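Local coordinates for wsv230 (Shrimp white spot syndrome virus, PDB 2GJ2), which is a nonstructural viral protein with a ferredoxin fold that binds cadmium ions in the crystal; its role in infection is not established, at residues G17-Y23 with L68-S72. Residues are numbered along the deposited sequence; the frame is centred on the assembly and turned at random.
Sequences GDDTSRY and LTGDS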
ATOM      1  N   GLY A  17     -15.118   4.386  12.078  1.00 37.96           N
ATOM      2  CA  GLY A  17     -16.551   4.554  12.211  1.00 42.15           C
ATOM      3  C   GLY A  17     -17.222   3.405  12.953  1.00 45.36           C
ATOM      4  O   GLY A  17     -16.561   2.446  13.340  1.00 45.06           O
ATOM      5  N   ASP A  18     -18.537   3.501  13.133  1.00 49.33           N
ATOM      6  CA  ASP A  18     -19.302   2.489  13.853  1.00 52.79           C
ATOM      7  C   ASP A  18     -20.048   1.484  12.958  1.00 53.41           C
ATOM      8  O   ASP A  18     -20.617   0.510  13.439  1.00 53.95           O
ATOM      9  CB  ASP A  18     -20.299   3.185  14.770  1.00 58.01           C
ATOM     10  CG  ASP A  18     -20.866   2.258  15.813  1.00 60.58           C
ATOM     11  OD1 ASP A  18     -20.066   1.733  16.620  1.00 60.68           O
ATOM     12  OD2 ASP A  18     -22.099   2.058  15.825  1.00 60.63           O
ATOM     13  N   ASP A  19     -20.041   1.748  11.659  1.00 43.30           N
ATOM     14  CA  ASP A  19     -20.682   0.908  10.664  1.00 44.06           C
ATOM     15  C   ASP A  19     -19.723   0.906   9.476  1.00 44.30           C
ATOM     16  O   ASP A  19     -19.813   1.745   8.579  1.00 41.45           O
ATOM     17  CB  ASP A  19     -22.045   1.499  10.265  1.00 60.71           C
ATOM     18  CG  ASP A  19     -22.732   0.707   9.148  1.00 62.09           C
ATOM     19  OD1 ASP A  19     -22.616  -0.538   9.127  1.00 62.96           O
ATOM     20  OD2 ASP A  19     -23.395   1.330   8.292  1.00 61.95           O
ATOM     21  N   THR A  20     -18.797  -0.045   9.493  1.00 54.74           N
ATOM     22  CA  THR A  20     -17.767  -0.167   8.467  1.00 56.36           C
ATOM     23  C   THR A  20     -18.109  -1.199   7.412  1.00 57.79           C
ATOM     24  O   THR A  20     -17.211  -1.777   6.801  1.00 59.02           O
ATOM     25  CB  THR A  20     -16.441  -0.596   9.109  1.00 57.23           C
ATOM     26  OG1 THR A  20     -16.501  -1.990   9.438  1.00 57.81           O
ATOM     27  CG2 THR A  20     -16.205   0.178  10.399  1.00 57.04           C
ATOM     28  N   SER A  21     -19.398  -1.421   7.185  1.00 55.40           N
ATOM     29  CA  SER A  21     -19.836  -2.439   6.227  1.00 57.15           C
ATOM     30  C   SER A  21     -19.506  -2.209   4.765  1.00 56.98           C
ATOM     31  O   SER A  21     -19.123  -3.140   4.071  1.00 56.69           O
ATOM     32  CB  SER A  21     -21.350  -2.677   6.357  1.00 76.07           C
ATOM     33  OG  SER A  21     -21.657  -3.367   7.556  1.00 77.74           O
ATOM     34  N   ARG A  22     -19.667  -0.981   4.294  1.00 50.64           N
ATOM     35  CA  ARG A  22     -19.407  -0.662   2.897  1.00 51.69           C
ATOM     36  C   ARG A  22     -18.121   0.165   2.694  1.00 50.89           C
ATOM     37  O   ARG A  22     -17.898   0.711   1.601  1.00 50.05           O
ATOM     38  CB  ARG A  22     -20.614   0.096   2.332  1.00104.93           C
ATOM     39  CG  ARG A  22     -20.560   0.343   0.834  1.00111.66           C
ATOM     40  CD  ARG A  22     -21.712   1.220   0.347  1.00115.27           C
ATOM     41  NE  ARG A  22     -21.642   1.440  -1.096  1.00117.61           N
ATOM     42  CZ  ARG A  22     -22.461   2.232  -1.778  1.00119.06           C
ATOM     43  NH1 ARG A  22     -23.425   2.893  -1.152  1.00119.62           N
ATOM     44  NH2 ARG A  22     -22.313   2.363  -3.089  1.00119.65           N
ATOM     45  N   TYR A  23     -17.276   0.255   3.727  1.00 46.46           N
ATOM     46  CA  TYR A  23     -16.036   1.041   3.630  1.00 45.93           C
ATOM     47  C   TYR A  23     -15.161   0.485   2.535  1.00 46.36           C
ATOM     48  O   TYR A  23     -14.620   1.232   1.708  1.00 45.03           O
ATOM     49  CB  TYR A  23     -15.246   0.995   4.934  1.00 50.13           C
ATOM     50  CG  TYR A  23     -15.655   1.966   6.014  1.00 49.95           C
ATOM     51  CD1 TYR A  23     -16.976   2.396   6.143  1.00 49.68           C
ATOM     52  CD2 TYR A  23     -14.732   2.387   6.964  1.00 49.75           C
ATOM     53  CE1 TYR A  23     -17.364   3.214   7.193  1.00 49.92           C
ATOM     54  CE2 TYR A  23     -15.102   3.200   8.012  1.00 50.31           C
ATOM     55  CZ  TYR A  23     -16.424   3.613   8.131  1.00 49.97           C
ATOM     56  OH  TYR A  23     -16.800   4.409   9.196  1.00 47.76           O
ATOM     57  N   LEU A  68     -21.842   8.400   1.155  1.00 45.63           N
ATOM     58  CA  LEU A  68     -21.448   7.274   0.323  1.00 45.68           C
ATOM     59  C   LEU A  68     -21.313   5.976   1.106  1.00 45.61           C
ATOM     60  O   LEU A  68     -21.684   4.897   0.628  1.00 45.78           O
ATOM     61  CB  LEU A  68     -20.161   7.617  -0.429  1.00 51.78           C
ATOM     62  CG  LEU A  68     -20.341   8.623  -1.573  1.00 52.65           C
ATOM     63  CD1 LEU A  68     -18.998   9.048  -2.154  1.00 52.71           C
ATOM     64  CD2 LEU A  68     -21.201   7.974  -2.659  1.00 52.34           C
ATOM     65  N   THR A  69     -20.833   6.072   2.336  1.00 48.15           N
ATOM     66  CA  THR A  69     -20.653   4.878   3.145  1.00 48.35           C
ATOM     67  C   THR A  69     -21.879   4.488   3.961  1.00 47.94           C
ATOM     68  O   THR A  69     -22.028   3.335   4.363  1.00 48.38           O
ATOM     69  CB  THR A  69     -19.452   5.041   4.092  1.00 55.50           C
ATOM     70  OG1 THR A  69     -19.223   3.801   4.768  1.00 61.75           O
ATOM     71  CG2 THR A  69     -19.711   6.120   5.123  1.00 54.33           C
ATOM     72  N   GLY A  70     -22.768   5.447   4.204  1.00 52.97           N
ATOM     73  CA  GLY A  70     -23.949   5.150   4.990  1.00 49.65           C
ATOM     74  C   GLY A  70     -23.515   5.060   6.428  1.00 49.21           C
ATOM     75  O   GLY A  70     -23.992   4.215   7.183  1.00 49.35           O
ATOM     76  N   ASP A  71     -22.582   5.926   6.809  1.00 47.56           N
ATOM     77  CA  ASP A  71     -22.084   5.943   8.186  1.00 46.91           C
ATOM     78  C   ASP A  71     -21.836   7.392   8.579  1.00 46.21           C
ATOM     79  O   ASP A  71     -20.821   7.981   8.211  1.00 46.39           O
ATOM     80  CB  ASP A  71     -20.786   5.146   8.307  1.00 45.26           C
ATOM     81  CG  ASP A  71     -20.309   5.037   9.737  1.00 46.36           C
ATOM     82  OD1 ASP A  71     -20.837   5.789  10.599  1.00 46.69           O
ATOM     83  OD2 ASP A  71     -19.408   4.206   9.998  1.00 42.64           O
ATOM     84  N   SER A  72     -22.779   7.961   9.322  1.00 43.78           N
ATOM     85  CA  SER A  72     -22.700   9.356   9.736  1.00 43.48           C
ATOM     86  C   SER A  72     -21.683   9.584  10.847  1.00 43.09           C
ATOM     87  O   SER A  72     -21.421  10.724  11.207  1.00 43.12           O
ATOM     88  CB  SER A  72     -24.078   9.848  10.193  1.00 43.49           C
ATOM     89  OG  SER A  72     -24.466   9.269  11.442  1.00 41.96           O
TER
HETATM   90  O   HOH W   1     -20.197   1.478   5.858  1.00 51.49           O
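Asp71 OD2 is gripped by two donors from the loop 17-23. Tyr23 OH donates to Asp71 OD2 at 2.7 Å. In this ferredoxin fold the contact ties the loop from strand 13-16 into helix 23-27 to the C-terminal end of helix 62-69 and the turn that leads toward strand 75-78. Asp19 N donates to Asp71 OD2 at 3.0 Å, with an N-H...O angle of 150°. The two donors come from well above the carboxylate plane, on opposite faces. Gly70, at positive phi, ends helix 62-69 in a Schellman motif, and Asp71 follows it. With chi1 at -175°, Asp71 CG lies anti to the backbone N, and the carboxylate reaches across to the facing loop. Its other oxygen, OD1, is hydrogen-bonded to Thr73 OG1, which also accepts from the N of Asp18. The carboxylate is thus held at both oxygens.

The Tyr23 ring is turned 36° from the carboxylate plane and meets OD2 at its edge. Thr20 CA lies over one ring face, 3.5 Å above the plane of the Tyr23 ring and offset toward the rim. Thr69 OG1 lies obliquely to the ring, 3.0 Å from Tyr23 CD1. At the N-cap of helix 23-27, Arg22 sends an extended side chain alongside the end of helix 62-69, with Leu68 O over one face of its poorly ordered guanidinium. A water bridges the two segments beside Tyr23. It donates to Asp19 O, accepts from Arg22 N, and accepts from Thr69 OG1 at 2.7 Å.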